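Local coordinates for AP205 bacteriophage COAT protein (Acinetobacter phage ap205, PDB 5FS4), which forms the capsid of a small single-stranded RNA phage, with pairs of subunits interlocking as dimers that probably serve as its building blocks, at residues S27-A32 against V54-R59; N47-Q52 against G87-L92; W99-R104 against A125-D130. The protein carries 2 engineered substitutions. One frame throughout, in Å; residues are numbered along the deposited sequence.

Contact 1 (S27-A32 against V54-R59); sequences STTFSA and VSVYKR
V54 and S31 form an antiparallel hydrogen-bonded pair, with V54 N giving to S31 O and S31 N to V54 O, and both donors lie in the plane of the carbonyl they meet. V54 O also accepts a hydrogen bond from a water 2.9 Å away, and that water is 2.8 Å from T29 OG1, so a side-chain hydroxyl of one strand is linked to a backbone carbonyl of the other. S55 faces F30 across the non-hydrogen-bonded site. Its OG meets the edge of the phenyl ring, near the ring plane, 3.3 Å from F30 CD1, while H102 of the second subunit is its hydrogen-bonding partner. V56 repeats the two-bond pairing with T29, here with the donors tilted by a little over 20° from the carbonyl planes. T29 OG1 sits between the backbone N and the carbonyl carbon (chi1 58°), which brings it alongside V56 with only 3.4 Å between OG1 and V56 CB. Y57 has T28 OG1 lying obliquely to its ring, 3.4 Å from CD2. A second water hangs over one face of that ring, and R59 NH2 lies over the centre of the opposite face. Y57 OH goes on to D130 of the second subunit. K58 N donates to the same water, which also donates to T28 OG1 and bonds S27 OG; beside it, K58 CG packs 3.7 Å from S27 CB. The R59 guanidinium forms a salt bridge with E98 of the second subunit. Backbone pairing and two waters thus join these neighbouring strands of the coat-protein sheet, whereas the hydroxyls of S55 and Y57 turn to the second subunit, and R59 divides its guanidinium between Q79 of its own sheet and E98 of the second subunit.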
ATOM      1  N   SER B  27       9.226  16.214   7.046  1.00 10.55           N
ATOM      2  CA  SER B  27       9.699  14.920   6.516  1.00  9.58           C
ATOM      3  C   SER B  27       8.589  13.858   6.318  1.00  8.84           C
ATOM      4  O   SER B  27       8.833  12.844   5.695  1.00  8.63           O
ATOM      5  CB  SER B  27      10.791  14.317   7.420  1.00  9.74           C
ATOM      6  OG  SER B  27      10.358  14.059   8.733  1.00 10.42           O
ATOM      7  N   THR B  28       7.401  14.072   6.882  1.00  7.92           N
ATOM      8  CA  THR B  28       6.220  13.239   6.561  1.00  7.77           C
ATOM      9  C   THR B  28       5.595  13.663   5.216  1.00  7.24           C
ATOM     10  O   THR B  28       5.138  14.820   5.052  1.00  7.23           O
ATOM     11  CB  THR B  28       5.175  13.294   7.673  1.00  7.94           C
ATOM     12  OG1 THR B  28       5.825  12.905   8.864  1.00  7.84           O
ATOM     13  CG2 THR B  28       4.074  12.254   7.438  1.00  8.24           C
ATOM     14  N   THR B  29       5.634  12.761   4.226  1.00  6.67           N
ATOM     15  CA  THR B  29       5.150  13.141   2.889  1.00  6.52           C
ATOM     16  C   THR B  29       4.197  12.073   2.381  1.00  6.55           C
ATOM     17  O   THR B  29       4.278  10.925   2.782  1.00  6.72           O
ATOM     18  CB  THR B  29       6.277  13.361   1.845  1.00  6.97           C
ATOM     19  OG1 THR B  29       7.077  12.177   1.719  1.00  6.93           O
ATOM     20  CG2 THR B  29       7.149  14.444   2.241  1.00  7.21           C
ATOM     21  N   PHE B  30       3.246  12.503   1.570  1.00  6.56           N
ATOM     22  CA  PHE B  30       2.405  11.609   0.783  1.00  6.61           C
ATOM     23  C   PHE B  30       2.391  12.199  -0.612  1.00  7.15           C
ATOM     24  O   PHE B  30       1.962  13.346  -0.767  1.00  7.17           O
ATOM     25  CB  PHE B  30       0.979  11.560   1.302  1.00  6.77           C
ATOM     26  CG  PHE B  30       0.096  10.694   0.465  1.00  6.99           C
ATOM     27  CD1 PHE B  30       0.283   9.301   0.502  1.00  6.95           C
ATOM     28  CD2 PHE B  30      -0.842  11.270  -0.423  1.00  7.12           C
ATOM     29  CE1 PHE B  30      -0.498   8.454  -0.260  1.00  6.92           C
ATOM     30  CE2 PHE B  30      -1.614  10.408  -1.229  1.00  6.97           C
ATOM     31  CZ  PHE B  30      -1.438   9.028  -1.119  1.00  7.29           C
ATOM     32  N   SER B  31       2.784  11.413  -1.623  1.00  7.07           N
ATOM     33  CA  SER B  31       2.778  11.927  -2.986  1.00  7.59           C
ATOM     34  C   SER B  31       1.901  11.087  -3.896  1.00  7.21           C
ATOM     35  O   SER B  31       1.801   9.889  -3.740  1.00  6.99           O
ATOM     36  CB  SER B  31       4.210  12.027  -3.470  1.00  7.86           C
ATOM     37  OG  SER B  31       4.670  10.760  -3.818  1.00  9.48           O
ATOM     38  N   ALA B  32       1.265  11.728  -4.873  1.00  7.52           N
ATOM     39  CA  ALA B  32       0.404  11.023  -5.850  1.00  7.28           C
ATOM     40  C   ALA B  32       0.866  11.454  -7.260  1.00  8.30           C
ATOM     41  O   ALA B  32       0.933  12.655  -7.555  1.00  8.09           O
ATOM     42  CB  ALA B  32      -1.091  11.382  -5.591  1.00  7.47           C
ATOM     43  N   VAL B  54       2.780   7.263  -2.725  1.00  6.74           N
ATOM     44  CA  VAL B  54       3.950   6.986  -1.857  1.00  7.06           C
ATOM     45  C   VAL B  54       3.851   7.725  -0.499  1.00  6.93           C
ATOM     46  O   VAL B  54       3.582   8.922  -0.422  1.00  6.78           O
ATOM     47  CB  VAL B  54       5.320   7.348  -2.544  1.00  6.78           C
ATOM     48  CG1 VAL B  54       6.445   6.961  -1.642  1.00  7.02           C
ATOM     49  CG2 VAL B  54       5.482   6.672  -3.883  1.00  6.87           C
ATOM     50  N   SER B  55       3.999   6.956   0.588  1.00  7.17           N
ATOM     51  CA  SER B  55       3.890   7.504   1.951  1.00  7.52           C
ATOM     52  C   SER B  55       5.281   7.355   2.568  1.00  7.20           C
ATOM     53  O   SER B  55       5.907   6.327   2.389  1.00  7.03           O
ATOM     54  CB  SER B  55       2.879   6.742   2.803  1.00  7.78           C
ATOM     55  OG  SER B  55       1.552   6.808   2.269  1.00  8.05           O
ATOM     56  N   VAL B  56       5.762   8.409   3.256  1.00  6.72           N
ATOM     57  CA  VAL B  56       7.064   8.431   3.875  1.00  6.46           C
ATOM     58  C   VAL B  56       6.969   9.014   5.273  1.00  6.34           C
ATOM     59  O   VAL B  56       6.314  10.003   5.490  1.00  5.98           O
ATOM     60  CB  VAL B  56       8.123   9.225   3.069  1.00  6.31           C
ATOM     61  CG1 VAL B  56       9.437   9.354   3.808  1.00  6.58           C
ATOM     62  CG2 VAL B  56       8.350   8.608   1.706  1.00  6.39           C
ATOM     63  N   TYR B  57       7.550   8.268   6.211  1.00  6.68           N
ATOM     64  CA  TYR B  57       7.721   8.764   7.600  1.00  7.98           C
ATOM     65  C   TYR B  57       9.121   8.457   8.068  1.00  9.10           C
ATOM     66  O   TYR B  57       9.650   7.340   7.831  1.00  9.80           O
ATOM     67  CB  TYR B  57       6.640   8.144   8.548  1.00  7.63           C
ATOM     68  CG  TYR B  57       6.405   8.903   9.875  1.00  7.76           C
ATOM     69  CD1 TYR B  57       7.288   8.791  10.942  1.00  8.31           C
ATOM     70  CD2 TYR B  57       5.299   9.768  10.028  1.00  7.53           C
ATOM     71  CE1 TYR B  57       7.079   9.510  12.112  1.00  8.39           C
ATOM     72  CE2 TYR B  57       5.096  10.492  11.166  1.00  7.71           C
ATOM     73  CZ  TYR B  57       5.967  10.355  12.214  1.00  8.38           C
ATOM     74  OH  TYR B  57       5.769  11.072  13.360  1.00  8.86           O
ATOM     75  N   LYS B  58       9.703   9.434   8.762  1.00  9.90           N
ATOM     76  CA  LYS B  58      10.976   9.304   9.422  1.00 10.96           C
ATOM     77  C   LYS B  58      10.750   8.993  10.870  1.00  9.91           C
ATOM     78  O   LYS B  58      10.444   9.869  11.690  1.00  9.83           O
ATOM     79  CB  LYS B  58      11.820  10.564   9.224  1.00 12.06           C
ATOM     80  CG  LYS B  58      12.071  10.866   7.738  1.00 14.77           C
ATOM     81  CD  LYS B  58      12.673   9.644   6.983  1.00 17.43           C
ATOM     82  CE  LYS B  58      14.017   9.961   6.366  1.00 21.66           C
ATOM     83  NZ  LYS B  58      13.754  10.825   5.157  1.00 24.28           N
ATOM     84  N   ARG B  59      10.962   7.722  11.187  1.00  9.84           N
ATOM     85  CA  ARG B  59      10.595   7.174  12.466  1.00 10.38           C
ATOM     86  C   ARG B  59      11.808   6.850  13.321  1.00  9.89           C
ATOM     87  O   ARG B  59      12.634   6.044  12.923  1.00  8.74           O
ATOM     88  CB  ARG B  59       9.800   5.889  12.205  1.00 10.72           C
ATOM     89  CG  ARG B  59       9.199   5.175  13.435  1.00 11.41           C
ATOM     90  CD  ARG B  59       8.022   5.881  14.066  1.00 11.55           C
ATOM     91  NE  ARG B  59       6.936   6.056  13.139  1.00 11.18           N
ATOM     92  CZ  ARG B  59       5.876   6.814  13.354  1.00 11.67           C
ATOM     93  NH1 ARG B  59       5.734   7.448  14.492  1.00 12.76           N
ATOM     94  NH2 ARG B  59       4.965   6.936  12.400  1.00 12.11           N
TER
HETATM   95  O   HOH W   1       8.411  12.084   9.391  1.00  2.29           O
HETATM   96  O   HOH W   2       5.842  10.721  -0.294  1.00 10.84           O

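Contact 2 (N47-Q52 against G87-L92); sequences NNVSGQ and GSAENL
E90 reaches back from the loop after its strand to take the backbone N-H of N47, so a carboxylate occupies the place where a backbone carbonyl would be expected. N47 N lies 3.0 Å from E90 OE1 in a nearly straight bond (165°), met on the syn side and only slightly out of the carboxylate plane; a second, weak bond runs to OE2. A bend at chi2 (86°) turns the acid toward N47. One residue earlier in the loop, A89 N donates to N47 O at 2.9 Å. This is where strands 47-60 and 76-88, antiparallel neighbours in the five-stranded sheet, part company: V49 and G87 make the last two-bond pair, and V49 N sits well above the plane of the G87 carbonyl. N48 and S88 are close at the non-hydrogen-bonded site, CA to CA 4.0 Å, and N48 OD1 rests 3.3 Å from the carbonyl carbon of G87. Past S88 the chain makes a type I turn, A89 to L92, into helix 92-111. S88 OG accepts from N91 N at 3.2 Å, an ST motif, and is also hydrogen-bonded to E77 of the second subunit.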
ATOM      1  N   ASN B  47      -7.868   3.689 -22.450  1.00 18.54           N
ATOM      2  CA  ASN B  47      -7.093   4.764 -21.809  1.00 17.47           C
ATOM      3  C   ASN B  47      -6.482   4.322 -20.469  1.00 16.42           C
ATOM      4  O   ASN B  47      -7.143   4.370 -19.418  1.00 16.09           O
ATOM      5  CB  ASN B  47      -8.002   5.970 -21.607  1.00 19.21           C
ATOM      6  CG  ASN B  47      -8.380   6.616 -22.892  1.00 19.30           C
ATOM      7  OD1 ASN B  47      -9.462   6.390 -23.387  1.00 22.54           O
ATOM      8  ND2 ASN B  47      -7.483   7.371 -23.471  1.00 19.66           N
ATOM      9  N   ASN B  48      -5.239   3.883 -20.483  1.00 15.54           N
ATOM     10  CA  ASN B  48      -4.676   3.289 -19.270  1.00 14.33           C
ATOM     11  C   ASN B  48      -4.310   4.395 -18.280  1.00 13.95           C
ATOM     12  O   ASN B  48      -3.837   5.504 -18.680  1.00 13.24           O
ATOM     13  CB  ASN B  48      -3.440   2.432 -19.509  1.00 14.92           C
ATOM     14  CG  ASN B  48      -3.101   1.579 -18.292  1.00 17.60           C
ATOM     15  OD1 ASN B  48      -3.809   0.579 -17.981  1.00 18.97           O
ATOM     16  ND2 ASN B  48      -2.081   1.992 -17.540  1.00 17.66           N
ATOM     17  N   VAL B  49      -4.505   4.115 -17.000  1.00 11.77           N
ATOM     18  CA  VAL B  49      -4.048   5.036 -16.002  1.00 10.72           C
ATOM     19  C   VAL B  49      -3.153   4.270 -15.057  1.00 10.72           C
ATOM     20  O   VAL B  49      -3.543   3.222 -14.565  1.00 10.41           O
ATOM     21  CB  VAL B  49      -5.227   5.675 -15.242  1.00 10.59           C
ATOM     22  CG1 VAL B  49      -4.698   6.620 -14.161  1.00 10.44           C
ATOM     23  CG2 VAL B  49      -6.173   6.437 -16.171  1.00 11.25           C
ATOM     24  N   SER B  50      -1.957   4.789 -14.784  1.00 10.27           N
ATOM     25  CA  SER B  50      -1.100   4.255 -13.749  1.00 10.32           C
ATOM     26  C   SER B  50      -0.919   5.361 -12.721  1.00  9.82           C
ATOM     27  O   SER B  50      -0.458   6.521 -13.064  1.00 10.16           O
ATOM     28  CB  SER B  50       0.253   3.878 -14.360  1.00 11.03           C
ATOM     29  OG  SER B  50       1.101   3.289 -13.406  1.00 13.18           O
ATOM     30  N   GLY B  51      -1.361   5.075 -11.500  1.00  8.85           N
ATOM     31  CA  GLY B  51      -1.192   5.988 -10.379  1.00  8.64           C
ATOM     32  C   GLY B  51      -0.270   5.449  -9.329  1.00  8.75           C
ATOM     33  O   GLY B  51      -0.429   4.329  -8.866  1.00  8.48           O
ATOM     34  N   GLN B  52       0.669   6.280  -8.894  1.00  9.59           N
ATOM     35  CA  GLN B  52       1.713   5.841  -7.940  1.00  9.80           C
ATOM     36  C   GLN B  52       1.511   6.678  -6.729  1.00  8.95           C
ATOM     37  O   GLN B  52       1.577   7.900  -6.845  1.00  9.53           O
ATOM     38  CB  GLN B  52       3.105   6.119  -8.467  1.00 11.14           C
ATOM     39  CG  GLN B  52       4.198   5.585  -7.572  1.00 12.94           C
ATOM     40  CD  GLN B  52       5.561   6.079  -7.958  1.00 16.18           C
ATOM     41  OE1 GLN B  52       6.329   5.363  -8.572  1.00 17.57           O
ATOM     42  NE2 GLN B  52       5.853   7.345  -7.614  1.00 17.86           N
ATOM     43  N   GLY B  87      -4.691   0.416 -14.498  1.00  9.18           N
ATOM     44  CA  GLY B  87      -5.841  -0.188 -15.233  1.00  8.97           C
ATOM     45  C   GLY B  87      -6.523   0.874 -16.083  1.00  8.95           C
ATOM     46  O   GLY B  87      -6.354   2.023 -15.874  1.00  8.85           O
ATOM     47  N   SER B  88      -7.296   0.448 -17.078  1.00  9.24           N
ATOM     48  CA  SER B  88      -7.975   1.416 -17.980  1.00 10.18           C
ATOM     49  C   SER B  88      -9.021   2.193 -17.186  1.00 10.50           C
ATOM     50  O   SER B  88      -9.650   1.674 -16.245  1.00 11.06           O
ATOM     51  CB  SER B  88      -8.626   0.675 -19.156  1.00 10.61           C
ATOM     52  OG  SER B  88      -9.775  -0.028 -18.675  1.00 11.64           O
ATOM     53  N   ALA B  89      -9.216   3.441 -17.548  1.00 11.24           N
ATOM     54  CA  ALA B  89     -10.335   4.226 -16.995  1.00 12.00           C
ATOM     55  C   ALA B  89     -11.706   3.595 -17.324  1.00 12.30           C
ATOM     56  O   ALA B  89     -12.682   3.773 -16.570  1.00 13.76           O
ATOM     57  CB  ALA B  89     -10.234   5.654 -17.524  1.00 12.42           C
ATOM     58  N   GLU B  90     -11.788   2.836 -18.419  1.00 13.13           N
ATOM     59  CA  GLU B  90     -13.034   2.178 -18.834  1.00 14.43           C
ATOM     60  C   GLU B  90     -13.537   1.154 -17.808  1.00 14.42           C
ATOM     61  O   GLU B  90     -14.749   1.078 -17.511  1.00 15.27           O
ATOM     62  CB  GLU B  90     -12.865   1.597 -20.241  1.00 15.11           C
ATOM     63  CG  GLU B  90     -12.796   2.685 -21.342  1.00 16.51           C
ATOM     64  CD  GLU B  90     -11.415   3.291 -21.607  1.00 17.54           C
ATOM     65  OE1 GLU B  90     -10.380   2.917 -20.997  1.00 15.05           O
ATOM     66  OE2 GLU B  90     -11.326   4.179 -22.488  1.00 20.01           O
ATOM     67  N   ASN B  91     -12.606   0.442 -17.183  1.00 13.12           N
ATOM     68  CA  ASN B  91     -12.979  -0.532 -16.159  1.00 12.87           C
ATOM     69  C   ASN B  91     -12.657  -0.036 -14.751  1.00 12.46           C
ATOM     70  O   ASN B  91     -12.346  -0.838 -13.858  1.00 11.39           O
ATOM     71  CB  ASN B  91     -12.313  -1.881 -16.416  1.00 12.63           C
ATOM     72  CG  ASN B  91     -12.845  -2.592 -17.643  1.00 12.32           C
ATOM     73  OD1 ASN B  91     -14.039  -2.645 -17.879  1.00 13.58           O
ATOM     74  ND2 ASN B  91     -11.944  -3.211 -18.393  1.00 12.43           N
ATOM     75  N   LEU B  92     -12.779   1.263 -14.534  1.00 12.40           N
ATOM     76  CA  LEU B  92     -12.429   1.838 -13.239  1.00 12.49           C
ATOM     77  C   LEU B  92     -13.282   1.236 -12.152  1.00 12.97           C
ATOM     78  O   LEU B  92     -12.792   0.996 -11.063  1.00 13.77           O
ATOM     79  CB  LEU B  92     -12.573   3.363 -13.195  1.00 12.38           C
ATOM     80  CG  LEU B  92     -12.206   3.995 -11.827  1.00 11.98           C
ATOM     81  CD1 LEU B  92     -10.768   3.683 -11.382  1.00 11.68           C
ATOM     82  CD2 LEU B  92     -12.442   5.525 -11.922  1.00 13.17           C
TER

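Contact 3 (W99-R104 against A125-D130); sequences WETHKR and AIVSSD
T101 and R104, one helical turn apart, meet the chain around V127 through van der Waals contact alone; no hydrogen bond crosses between the two segments. T101 does this with both branches of its side chain. Its methyl, CG2, lies 3.3 Å from V127 O and also brushes the peptide leading into S129, while its hydroxyl comes against the side chain of S129, with OG1 3.2 Å from S129 CB. R104 works through its flat end: the guanidinium lies over the methyl V127 CG2, which sits beneath the middle of one face, 3.6 Å from R104 CZ. The two side chains cross at about a right angle. V127 CG1 lies off to one side, 4.0 Å from R104 NH2.

In the next shell, polar bonds and chain shape set these groups in place. With chi1 at -58°, T101 OG1 stands beside its own backbone N and bonds back to A97 O, one turn earlier, so the hydroxyl is satisfied inside the helix and CG2 is turned to the strand. R104 is extended from CG to NE, which carries the guanidinium out to V127. On the other side, V127 O accepts from N105 ND2, a side-chain bond from the helix that fixes the carbonyl T101 packs on. Past V127 the chain turns a corner, where S128 OG takes D130 N at 3.0 Å in an ST turn.

The short strand 127-128 does not join the sheet of its own chain: V127 pairs antiparallel with a strand of the second subunit and so extends that sheet. Helix 92-111 therefore has this C-terminal strand along one side, while on another H102 and W99 bond to T83 and D107 of the second subunit respectively.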
ATOM      1  N   TRP B  99      -9.008  -2.818  -5.731  1.00  8.64           N
ATOM      2  CA  TRP B  99      -8.393  -2.072  -4.614  1.00  8.14           C
ATOM      3  C   TRP B  99      -8.997  -2.502  -3.288  1.00  8.45           C
ATOM      4  O   TRP B  99      -8.253  -2.766  -2.337  1.00  7.18           O
ATOM      5  CB  TRP B  99      -8.495  -0.541  -4.857  1.00  8.29           C
ATOM      6  CG  TRP B  99      -8.031   0.331  -3.706  1.00  8.13           C
ATOM      7  CD1 TRP B  99      -8.796   1.282  -3.079  1.00  8.36           C
ATOM      8  CD2 TRP B  99      -6.730   0.389  -3.063  1.00  8.27           C
ATOM      9  NE1 TRP B  99      -8.062   1.911  -2.109  1.00  8.51           N
ATOM     10  CE2 TRP B  99      -6.816   1.355  -2.042  1.00  8.30           C
ATOM     11  CE3 TRP B  99      -5.535  -0.342  -3.186  1.00  7.96           C
ATOM     12  CZ2 TRP B  99      -5.706   1.676  -1.192  1.00  8.25           C
ATOM     13  CZ3 TRP B  99      -4.485  -0.048  -2.365  1.00  8.04           C
ATOM     14  CH2 TRP B  99      -4.566   0.972  -1.387  1.00  8.22           C
ATOM     15  N   GLU B 100     -10.332  -2.624  -3.168  1.00  8.61           N
ATOM     16  CA  GLU B 100     -10.880  -3.083  -1.844  1.00  9.48           C
ATOM     17  C   GLU B 100     -10.326  -4.472  -1.465  1.00  8.77           C
ATOM     18  O   GLU B 100      -9.907  -4.742  -0.292  1.00  8.49           O
ATOM     19  CB  GLU B 100     -12.434  -3.005  -1.778  1.00 10.77           C
ATOM     20  CG  GLU B 100     -12.999  -1.595  -2.018  1.00 12.30           C
ATOM     21  CD  GLU B 100     -12.420  -0.559  -1.071  1.00 13.66           C
ATOM     22  OE1 GLU B 100     -12.421  -0.884   0.144  1.00 17.04           O
ATOM     23  OE2 GLU B 100     -11.972   0.541  -1.499  1.00 13.92           O
ATOM     24  N   THR B 101     -10.245  -5.322  -2.472  1.00  8.32           N
ATOM     25  CA  THR B 101      -9.810  -6.712  -2.226  1.00  9.14           C
ATOM     26  C   THR B 101      -8.340  -6.804  -1.901  1.00  8.29           C
ATOM     27  O   THR B 101      -7.944  -7.578  -1.023  1.00  7.21           O
ATOM     28  CB  THR B 101     -10.177  -7.617  -3.407  1.00 10.15           C
ATOM     29  OG1 THR B 101     -11.608  -7.549  -3.604  1.00 11.76           O
ATOM     30  CG2 THR B 101      -9.796  -9.041  -3.161  1.00 10.06           C
ATOM     31  N   HIS B 102      -7.554  -6.024  -2.633  1.00  7.31           N
ATOM     32  CA  HIS B 102      -6.107  -5.974  -2.380  1.00  7.08           C
ATOM     33  C   HIS B 102      -5.796  -5.514  -0.938  1.00  7.41           C
ATOM     34  O   HIS B 102      -4.899  -6.051  -0.294  1.00  8.47           O
ATOM     35  CB  HIS B 102      -5.471  -5.081  -3.487  1.00  6.58           C
ATOM     36  CG  HIS B 102      -4.036  -4.715  -3.237  1.00  6.27           C
ATOM     37  ND1 HIS B 102      -2.985  -5.409  -3.816  1.00  6.11           N
ATOM     38  CD2 HIS B 102      -3.475  -3.710  -2.534  1.00  5.87           C
ATOM     39  CE1 HIS B 102      -1.848  -4.812  -3.517  1.00  6.07           C
ATOM     40  NE2 HIS B 102      -2.113  -3.814  -2.691  1.00  6.30           N
ATOM     41  N   LYS B 103      -6.503  -4.485  -0.467  1.00  7.64           N
ATOM     42  CA  LYS B 103      -6.360  -3.969   0.883  1.00  7.82           C
ATOM     43  C   LYS B 103      -6.653  -5.109   1.889  1.00  8.21           C
ATOM     44  O   LYS B 103      -5.884  -5.318   2.808  1.00  8.47           O
ATOM     45  CB  LYS B 103      -7.271  -2.776   1.139  1.00  8.08           C
ATOM     46  CG  LYS B 103      -6.820  -1.453   0.513  1.00  8.56           C
ATOM     47  CD  LYS B 103      -7.693  -0.294   1.011  1.00  8.56           C
ATOM     48  CE  LYS B 103      -9.046  -0.333   0.316  1.00  9.14           C
ATOM     49  NZ  LYS B 103     -10.039   0.668   0.820  1.00  9.51           N
ATOM     50  N   ARG B 104      -7.722  -5.862   1.623  1.00  8.30           N
ATOM     51  CA  ARG B 104      -8.142  -6.936   2.441  1.00  9.83           C
ATOM     52  C   ARG B 104      -7.091  -8.021   2.519  1.00  9.61           C
ATOM     53  O   ARG B 104      -6.820  -8.547   3.581  1.00 10.99           O
ATOM     54  CB  ARG B 104      -9.406  -7.523   1.852  1.00 10.59           C
ATOM     55  CG  ARG B 104      -9.855  -8.747   2.612  1.00 12.15           C
ATOM     56  CD  ARG B 104     -11.250  -9.130   2.213  1.00 13.79           C
ATOM     57  NE  ARG B 104     -11.583 -10.401   2.831  1.00 14.44           N
ATOM     58  CZ  ARG B 104     -12.707 -11.052   2.591  1.00 16.20           C
ATOM     59  NH1 ARG B 104     -13.600 -10.596   1.718  1.00 15.19           N
ATOM     60  NH2 ARG B 104     -12.913 -12.198   3.212  1.00 17.64           N
ATOM     61  N   ALA B 125      -6.175 -16.749   4.654  1.00  9.82           N
ATOM     62  CA  ALA B 125      -7.419 -16.775   3.896  1.00 11.40           C
ATOM     63  C   ALA B 125      -7.391 -15.589   2.885  1.00 11.21           C
ATOM     64  O   ALA B 125      -7.881 -14.501   3.160  1.00 12.65           O
ATOM     65  CB  ALA B 125      -8.605 -16.621   4.859  1.00 11.19           C
ATOM     66  N   ILE B 126      -6.820 -15.839   1.730  1.00 11.26           N
ATOM     67  CA  ILE B 126      -6.766 -14.874   0.625  1.00 10.27           C
ATOM     68  C   ILE B 126      -7.945 -15.103  -0.347  1.00  9.82           C
ATOM     69  O   ILE B 126      -8.328 -16.260  -0.624  1.00  8.89           O
ATOM     70  CB  ILE B 126      -5.427 -15.038  -0.135  1.00 10.87           C
ATOM     71  CG1 ILE B 126      -4.215 -14.799   0.785  1.00 10.77           C
ATOM     72  CG2 ILE B 126      -5.338 -14.146  -1.391  1.00 10.61           C
ATOM     73  CD1 ILE B 126      -4.198 -13.460   1.538  1.00 11.55           C
ATOM     74  N   VAL B 127      -8.529 -13.993  -0.830  1.00  9.36           N
ATOM     75  CA  VAL B 127      -9.727 -14.046  -1.613  1.00  9.41           C
ATOM     76  C   VAL B 127      -9.668 -13.191  -2.862  1.00  9.10           C
ATOM     77  O   VAL B 127      -8.940 -12.205  -2.894  1.00  8.34           O
ATOM     78  CB  VAL B 127     -10.951 -13.613  -0.775  1.00  9.71           C
ATOM     79  CG1 VAL B 127     -11.101 -14.528   0.440  1.00 10.13           C
ATOM     80  CG2 VAL B 127     -10.885 -12.145  -0.359  1.00 10.00           C
ATOM     81  N   SER B 128     -10.454 -13.582  -3.868  1.00  8.66           N
ATOM     82  CA  SER B 128     -10.662 -12.773  -5.059  1.00  9.19           C
ATOM     83  C   SER B 128     -11.714 -11.739  -4.811  1.00  9.64           C
ATOM     84  O   SER B 128     -12.457 -11.822  -3.874  1.00 11.70           O
ATOM     85  CB  SER B 128     -11.085 -13.680  -6.215  1.00  9.41           C
ATOM     86  OG  SER B 128     -11.431 -12.950  -7.404  1.00  8.99           O
ATOM     87  N   SER B 129     -11.774 -10.747  -5.682  1.00 11.16           N
ATOM     88  CA  SER B 129     -12.841  -9.745  -5.667  1.00 11.78           C
ATOM     89  C   SER B 129     -14.156 -10.364  -6.206  1.00 12.58           C
ATOM     90  O   SER B 129     -15.250  -9.801  -6.006  1.00 10.40           O
ATOM     91  CB  SER B 129     -12.445  -8.591  -6.531  1.00 13.08           C
ATOM     92  OG  SER B 129     -12.177  -9.056  -7.853  1.00 14.27           O
ATOM     93  N   ASP B 130     -14.030 -11.467  -6.948  1.00 12.29           N
ATOM     94  CA  ASP B 130     -15.214 -12.183  -7.428  1.00 14.59           C
ATOM     95  C   ASP B 130     -15.897 -12.865  -6.270  1.00 16.14           C
ATOM     96  O   ASP B 130     -15.285 -13.255  -5.269  1.00 13.78           O
ATOM     97  CB  ASP B 130     -14.855 -13.228  -8.506  1.00 14.83           C
ATOM     98  CG  ASP B 130     -14.527 -12.621  -9.841  1.00 15.32           C
ATOM     99  OD1 ASP B 130     -15.027 -11.532 -10.190  1.00 15.29           O
ATOM    100  OD2 ASP B 130     -13.822 -13.308 -10.598  1.00 16.74           O
TER

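Contacts 1 and 2 draw on the same sheet and share strand 47-60, which is paired with 28-38 in the first and with 76-88 in the second; their centres are 24 Å apart. Contact 1 lies nearer the centre of the chain and is regular sheet pairing with waters filling in. Contact 2, at the sheet's far end, swaps part of that pairing for a carboxylate as the chain leaves for helix 92-111. Contact 3 uses that helix, and its side chains pack by van der Waals contact, polar groups against carbon, with no hydrogen bond across. All three are partly buried and all reach the second subunit: contacts 1 and 3 meet across the dimer though not within one chain.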